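Side-chain contacts in probable polysaccharide deacetylase pdaA (Bacillus subtilis, PDB 1NY1), which deacetylates N-acetylmuramic acid residues in peptidoglycan glycan strands, a step leading to the muramic delta-lactam of the spore cortex, and is required for germination: residues A[109-112]-A[113-117]; A[124-127]-A[128-132]. All blocks are in the same frame, centred on the assembly; numbering follows the deposited sequence.

Contact 1 (A[109-112]-A[113-117])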
ATOM      1  N   THR A 109      -8.558   7.106  14.593  1.00 20.59           N
ATOM      2  CA  THR A 109      -8.926   6.806  15.974  1.00 23.34           C
ATOM      3  C   THR A 109      -9.623   7.984  16.642  1.00 24.83           C
ATOM      4  O   THR A 109     -10.156   7.850  17.741  1.00 27.53           O
ATOM      5  CB  THR A 109      -7.704   6.410  16.840  1.00 21.86           C
ATOM      6  OG1 THR A 109      -6.933   7.576  17.155  1.00 22.64           O
ATOM      7  CG2 THR A 109      -6.828   5.404  16.102  1.00 21.20           C
ATOM      8  N   THR A 110      -9.631   9.131  15.972  1.00 25.93           N
ATOM      9  CA  THR A 110     -10.265  10.326  16.518  1.00 26.59           C
ATOM     10  C   THR A 110     -11.600  10.631  15.835  1.00 26.19           C
ATOM     11  O   THR A 110     -12.244  11.636  16.143  1.00 27.29           O
ATOM     12  CB  THR A 110      -9.345  11.553  16.358  1.00 27.23           C
ATOM     13  OG1 THR A 110      -9.213  11.876  14.967  1.00 26.01           O
ATOM     14  CG2 THR A 110      -7.963  11.262  16.935  1.00 27.77           C
ATOM     15  N   LYS A 111     -12.006   9.765  14.910  1.00 23.81           N
ATOM     16  CA  LYS A 111     -13.255   9.943  14.170  1.00 23.11           C
ATOM     17  C   LYS A 111     -14.343   8.960  14.600  1.00 23.49           C
ATOM     18  O   LYS A 111     -14.062   7.814  14.951  1.00 21.11           O
ATOM     19  CB  LYS A 111     -13.017   9.767  12.666  1.00 22.03           C
ATOM     20  CG  LYS A 111     -12.017  10.733  12.050  1.00 19.67           C
ATOM     21  CD  LYS A 111     -12.466  12.181  12.174  1.00 20.83           C
ATOM     22  CE  LYS A 111     -11.413  13.124  11.600  1.00 22.62           C
ATOM     23  NZ  LYS A 111     -11.751  14.570  11.784  1.00 24.49           N
ATOM     24  N   THR A 112     -15.589   9.415  14.554  1.00 24.11           N
ATOM     25  CA  THR A 112     -16.722   8.575  14.915  1.00 24.41           C
ATOM     26  C   THR A 112     -17.029   7.650  13.740  1.00 23.44           C
ATOM     27  O   THR A 112     -16.492   7.831  12.645  1.00 22.74           O
ATOM     28  CB  THR A 112     -17.969   9.418  15.190  1.00 24.01           C
ATOM     29  OG1 THR A 112     -18.397  10.041  13.972  1.00 24.12           O
ATOM     30  CG2 THR A 112     -17.661  10.492  16.220  1.00 25.19           C
ATOM     31  N   ALA A 113     -17.898   6.668  13.965  1.00 22.81           N
ATOM     32  CA  ALA A 113     -18.264   5.726  12.911  1.00 22.96           C
ATOM     33  C   ALA A 113     -18.795   6.453  11.679  1.00 23.19           C
ATOM     34  O   ALA A 113     -18.408   6.139  10.553  1.00 21.75           O
ATOM     35  CB  ALA A 113     -19.303   4.740  13.429  1.00 25.07           C
ATOM     36  N   ASP A 114     -19.678   7.428  11.888  1.00 22.86           N
ATOM     37  CA  ASP A 114     -20.238   8.182  10.769  1.00 21.83           C
ATOM     38  C   ASP A 114     -19.148   8.922  10.003  1.00 21.91           C
ATOM     39  O   ASP A 114     -19.150   8.948   8.770  1.00 20.71           O
ATOM     40  CB  ASP A 114     -21.290   9.187  11.253  1.00 23.13           C
ATOM     41  CG  ASP A 114     -22.497   8.512  11.871  1.00 25.14           C
ATOM     42  OD1 ASP A 114     -22.792   7.357  11.490  1.00 27.43           O
ATOM     43  OD2 ASP A 114     -23.165   9.140  12.727  1.00 27.07           O
ATOM     44  N   GLN A 115     -18.218   9.526  10.735  1.00 22.53           N
ATOM     45  CA  GLN A 115     -17.125  10.263  10.112  1.00 23.27           C
ATOM     46  C   GLN A 115     -16.224   9.341   9.301  1.00 22.56           C
ATOM     47  O   GLN A 115     -15.796   9.687   8.199  1.00 24.29           O
ATOM     48  CB  GLN A 115     -16.312  10.987  11.183  1.00 24.63           C
ATOM     49  CG  GLN A 115     -16.998  12.238  11.697  1.00 27.28           C
ATOM     50  CD  GLN A 115     -16.286  12.853  12.877  1.00 27.99           C
ATOM     51  OE1 GLN A 115     -16.412  14.049  13.133  1.00 34.11           O
ATOM     52  NE2 GLN A 115     -15.546  12.036  13.618  1.00 26.15           N
ATOM     53  N   ILE A 116     -15.941   8.167   9.854  1.00 20.71           N
ATOM     54  CA  ILE A 116     -15.105   7.186   9.177  1.00 19.71           C
ATOM     55  C   ILE A 116     -15.772   6.756   7.871  1.00 19.79           C
ATOM     56  O   ILE A 116     -15.122   6.668   6.829  1.00 18.52           O
ATOM     57  CB  ILE A 116     -14.874   5.940  10.068  1.00 18.78           C
ATOM     58  CG1 ILE A 116     -14.031   6.326  11.285  1.00 17.99           C
ATOM     59  CG2 ILE A 116     -14.191   4.833   9.259  1.00 14.20           C
ATOM     60  CD1 ILE A 116     -13.719   5.175  12.218  1.00 18.66           C
ATOM     61  N   GLN A 117     -17.075   6.496   7.929  1.00 20.43           N
ATOM     62  CA  GLN A 117     -17.810   6.080   6.739  1.00 21.14           C
ATOM     63  C   GLN A 117     -17.690   7.120   5.628  1.00 20.49           C
ATOM     64  O   GLN A 117     -17.499   6.775   4.461  1.00 19.57           O
ATOM     65  CB  GLN A 117     -19.290   5.856   7.067  1.00 23.98           C
ATOM     66  CG  GLN A 117     -20.133   5.469   5.855  1.00 27.28           C
ATOM     67  CD  GLN A 117     -21.603   5.306   6.192  1.00 30.40           C
ATOM     68  OE1 GLN A 117     -22.240   6.227   6.708  1.00 33.17           O
ATOM     69  NE2 GLN A 117     -22.152   4.135   5.895  1.00 30.08           N
TER

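Contact 2 (A[124-127]-A[128-132])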
ATOM      1  N   ASN A 124     -13.987   6.740  -2.714  1.00 14.24           N
ATOM      2  CA  ASN A 124     -14.559   5.858  -3.732  1.00 15.10           C
ATOM      3  C   ASN A 124     -15.495   6.642  -4.646  1.00 15.03           C
ATOM      4  O   ASN A 124     -15.505   6.440  -5.862  1.00 15.26           O
ATOM      5  CB  ASN A 124     -15.324   4.713  -3.066  1.00 15.29           C
ATOM      6  CG  ASN A 124     -14.413   3.769  -2.312  1.00 19.08           C
ATOM      7  OD1 ASN A 124     -14.854   3.038  -1.424  1.00 22.01           O
ATOM      8  ND2 ASN A 124     -13.132   3.771  -2.668  1.00 18.54           N
ATOM      9  N   GLU A 125     -16.274   7.539  -4.047  1.00 15.69           N
ATOM     10  CA  GLU A 125     -17.216   8.374  -4.788  1.00 16.05           C
ATOM     11  C   GLU A 125     -16.484   9.140  -5.891  1.00 16.75           C
ATOM     12  O   GLU A 125     -16.881   9.094  -7.055  1.00 16.97           O
ATOM     13  CB  GLU A 125     -17.906   9.358  -3.828  1.00 17.51           C
ATOM     14  CG  GLU A 125     -18.756  10.450  -4.490  1.00 18.82           C
ATOM     15  CD  GLU A 125     -20.205  10.048  -4.732  1.00 18.74           C
ATOM     16  OE1 GLU A 125     -20.582   8.896  -4.433  1.00 20.03           O
ATOM     17  OE2 GLU A 125     -20.973  10.899  -5.225  1.00 17.60           O
ATOM     18  N   GLU A 126     -15.407   9.830  -5.520  1.00 15.41           N
ATOM     19  CA  GLU A 126     -14.625  10.609  -6.476  1.00 15.74           C
ATOM     20  C   GLU A 126     -13.913   9.722  -7.496  1.00 14.31           C
ATOM     21  O   GLU A 126     -13.836  10.060  -8.682  1.00 12.67           O
ATOM     22  CB  GLU A 126     -13.605  11.477  -5.732  1.00 18.05           C
ATOM     23  CG  GLU A 126     -12.907  12.493  -6.620  1.00 21.45           C
ATOM     24  CD  GLU A 126     -13.870  13.485  -7.244  1.00 23.99           C
ATOM     25  OE1 GLU A 126     -13.555  14.003  -8.336  1.00 25.41           O
ATOM     26  OE2 GLU A 126     -14.930  13.752  -6.637  1.00 24.63           O
ATOM     27  N   VAL A 127     -13.383   8.593  -7.040  1.00 13.24           N
ATOM     28  CA  VAL A 127     -12.706   7.673  -7.947  1.00 14.00           C
ATOM     29  C   VAL A 127     -13.707   7.180  -8.995  1.00 15.44           C
ATOM     30  O   VAL A 127     -13.389   7.118 -10.182  1.00 15.05           O
ATOM     31  CB  VAL A 127     -12.119   6.455  -7.187  1.00 13.86           C
ATOM     32  CG1 VAL A 127     -11.569   5.427  -8.178  1.00 14.28           C
ATOM     33  CG2 VAL A 127     -11.012   6.913  -6.253  1.00 15.15           C
ATOM     34  N   TYR A 128     -14.917   6.845  -8.558  1.00 15.75           N
ATOM     35  CA  TYR A 128     -15.936   6.353  -9.481  1.00 16.32           C
ATOM     36  C   TYR A 128     -16.325   7.393 -10.526  1.00 17.11           C
ATOM     37  O   TYR A 128     -16.543   7.059 -11.690  1.00 18.79           O
ATOM     38  CB  TYR A 128     -17.183   5.895  -8.721  1.00 16.52           C
ATOM     39  CG  TYR A 128     -18.210   5.228  -9.612  1.00 15.80           C
ATOM     40  CD1 TYR A 128     -19.164   5.980 -10.305  1.00 16.45           C
ATOM     41  CD2 TYR A 128     -18.206   3.843  -9.791  1.00 16.69           C
ATOM     42  CE1 TYR A 128     -20.090   5.367 -11.153  1.00 13.74           C
ATOM     43  CE2 TYR A 128     -19.124   3.222 -10.639  1.00 15.68           C
ATOM     44  CZ  TYR A 128     -20.061   3.990 -11.313  1.00 15.51           C
ATOM     45  OH  TYR A 128     -20.979   3.376 -12.138  1.00 16.92           O
ATOM     46  N   LYS A 129     -16.420   8.648 -10.105  1.00 19.61           N
ATOM     47  CA  LYS A 129     -16.767   9.738 -11.010  1.00 20.11           C
ATOM     48  C   LYS A 129     -15.755   9.793 -12.146  1.00 20.40           C
ATOM     49  O   LYS A 129     -16.072  10.181 -13.271  1.00 19.49           O
ATOM     50  CB  LYS A 129     -16.743  11.070 -10.256  1.00 21.16           C
ATOM     51  CG  LYS A 129     -16.988  12.290 -11.130  1.00 24.47           C
ATOM     52  CD  LYS A 129     -16.730  13.582 -10.374  1.00 28.53           C
ATOM     53  CE  LYS A 129     -17.008  14.795 -11.252  1.00 31.40           C
ATOM     54  NZ  LYS A 129     -16.720  16.085 -10.552  1.00 34.84           N
ATOM     55  N   ILE A 130     -14.525   9.398 -11.841  1.00 19.05           N
ATOM     56  CA  ILE A 130     -13.450   9.419 -12.821  1.00 18.68           C
ATOM     57  C   ILE A 130     -13.334   8.147 -13.655  1.00 19.19           C
ATOM     58  O   ILE A 130     -13.242   8.204 -14.881  1.00 19.02           O
ATOM     59  CB  ILE A 130     -12.088   9.654 -12.125  1.00 17.60           C
ATOM     60  CG1 ILE A 130     -12.091  11.018 -11.425  1.00 15.22           C
ATOM     61  CG2 ILE A 130     -10.960   9.558 -13.141  1.00 16.78           C
ATOM     62  CD1 ILE A 130     -10.892  11.257 -10.531  1.00 17.57           C
ATOM     63  N   THR A 131     -13.342   7.005 -12.980  1.00 18.77           N
ATOM     64  CA  THR A 131     -13.179   5.709 -13.635  1.00 19.76           C
ATOM     65  C   THR A 131     -14.464   4.964 -13.977  1.00 20.28           C
ATOM     66  O   THR A 131     -14.471   4.112 -14.865  1.00 20.62           O
ATOM     67  CB  THR A 131     -12.351   4.776 -12.757  1.00 18.66           C
ATOM     68  OG1 THR A 131     -13.107   4.445 -11.588  1.00 16.81           O
ATOM     69  CG2 THR A 131     -11.060   5.455 -12.333  1.00 19.21           C
ATOM     70  N   GLY A 132     -15.541   5.264 -13.260  1.00 20.54           N
ATOM     71  CA  GLY A 132     -16.790   4.573 -13.506  1.00 20.15           C
ATOM     72  C   GLY A 132     -16.670   3.153 -12.987  1.00 20.72           C
ATOM     73  O   GLY A 132     -17.502   2.295 -13.282  1.00 19.56           O
TER
HETATM   74  O   HOH W   1     -15.841  16.115  -7.803  1.00 26.69           O

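Contact 1 (A[109-112]-A[113-117])
The aliphatic part of Lys-111 lies across the side chain of Gln-115 at about a right angle, its CB coming 3.8 Å from Gln-115 CB. A bend at chi2 (-62°) brings Lys-111 CD near the carbon Gln-115 CD, 3.9 Å away. Lys-111 CB also meets Ile-116 CG1 at 3.8 Å, so the base of the lysine rests against two successive residues of the helix that follows. That helix, 113-131, comes after strand 97-100 in the NodB domain, and Thr-112 is its N-cap. With chi1 at 67°, OG1 of Thr-112 sits between its own backbone N and carbonyl carbon, turned to the start of the helix, where it accepts the N-H of Gln-115 (N to OG1 3.3 Å, N-H...O 163°). Thr-112 O takes the next N-H, Ile-116 N, at 2.9 Å. Two of the N-H groups in the opening turn are thus served by one residue, one by its side chain and one by its backbone. On the protein side, Ile-116 packs against Tyr-149 and Leu-157, and the hydroxyl of Tyr-149 is hydrogen-bonded to Lys-111 O. The side chain of Lys-111 lies about 10 Å from that of the metal-binding residue His-105.

Contact 2 (A[124-127]-A[128-132])
Thr-131 reaches back one turn to Val-127, its backbone N-H bonding to the carbonyl oxygen and its hydroxyl lying close by. Val-127 O receives Thr-131 N at 2.8 Å in a nearly straight bond (171°), and Ile-130 N adds a weak one at 3.0 Å. A chi1 of 68° swings Thr-131 OG1 back over the preceding turn, to 3.0 Å from Val-127 O. The hydroxyl oxygen meanwhile serves Lys-133 N, just beyond the helix. A valine here, with a methyl group where the hydroxyl stood, would probably leave Lys-133 N without this acceptor. Further back, Asn-124 O and Glu-125 O accept Tyr-128 N and Lys-129 N in the regular helical pattern, whereas the bond from Ile-130 N to Glu-126 O is weak. The amide oxygen of Asn-124 is satisfied by the Tyr-159 hydroxyl.

Beside helix 78-83, which Glu-126 touches, Glu-126 and Lys-129 run side by side and point the same way. Their charged atoms stay short of a salt bridge, OE1 and NZ being 4.4 Å apart, but water 1 joins them, donating to Glu-126 OE2 at 2.8 Å and accepting from Lys-129 NZ at 2.9 Å. A bend in the glutamate at chi2 (61°) brings its carboxylate beside the lysine chain, with OE1 3.8 Å from Lys-129 CD.

Lys-89 NZ takes up Ile-130 O, one of the last carbonyls of the helix. Gly-132 N bonds to Tyr-128 O, and Gly-132 CA rests 3.8 Å above the centre of the Tyr-128 ring. The arrangement is that of a helix C-terminus ended by a glycine of positive phi, here where helix 113-131 packs against helices 78-83 and 85-93 of the NodB domain.

In the fold
Contacts 1 and 2 follow one another along the chain and sit at the two ends of one element, helix 113-131: the first covers its entry from the loop after strand 97-100, the second its last turns and exit. Their centres are 22 Å apart and their nearest atoms about 7 Å, so they do not touch. The helix runs from beside helix 148-156 to beside helices 78-83 and 85-93 and strand 97-100 in the NodB domain, a distorted beta/alpha barrel in this deacetylase family. The metal-binding residues His-101 and His-105 lie in the chain between that strand and the helix, which thus bounds the segment bearing them.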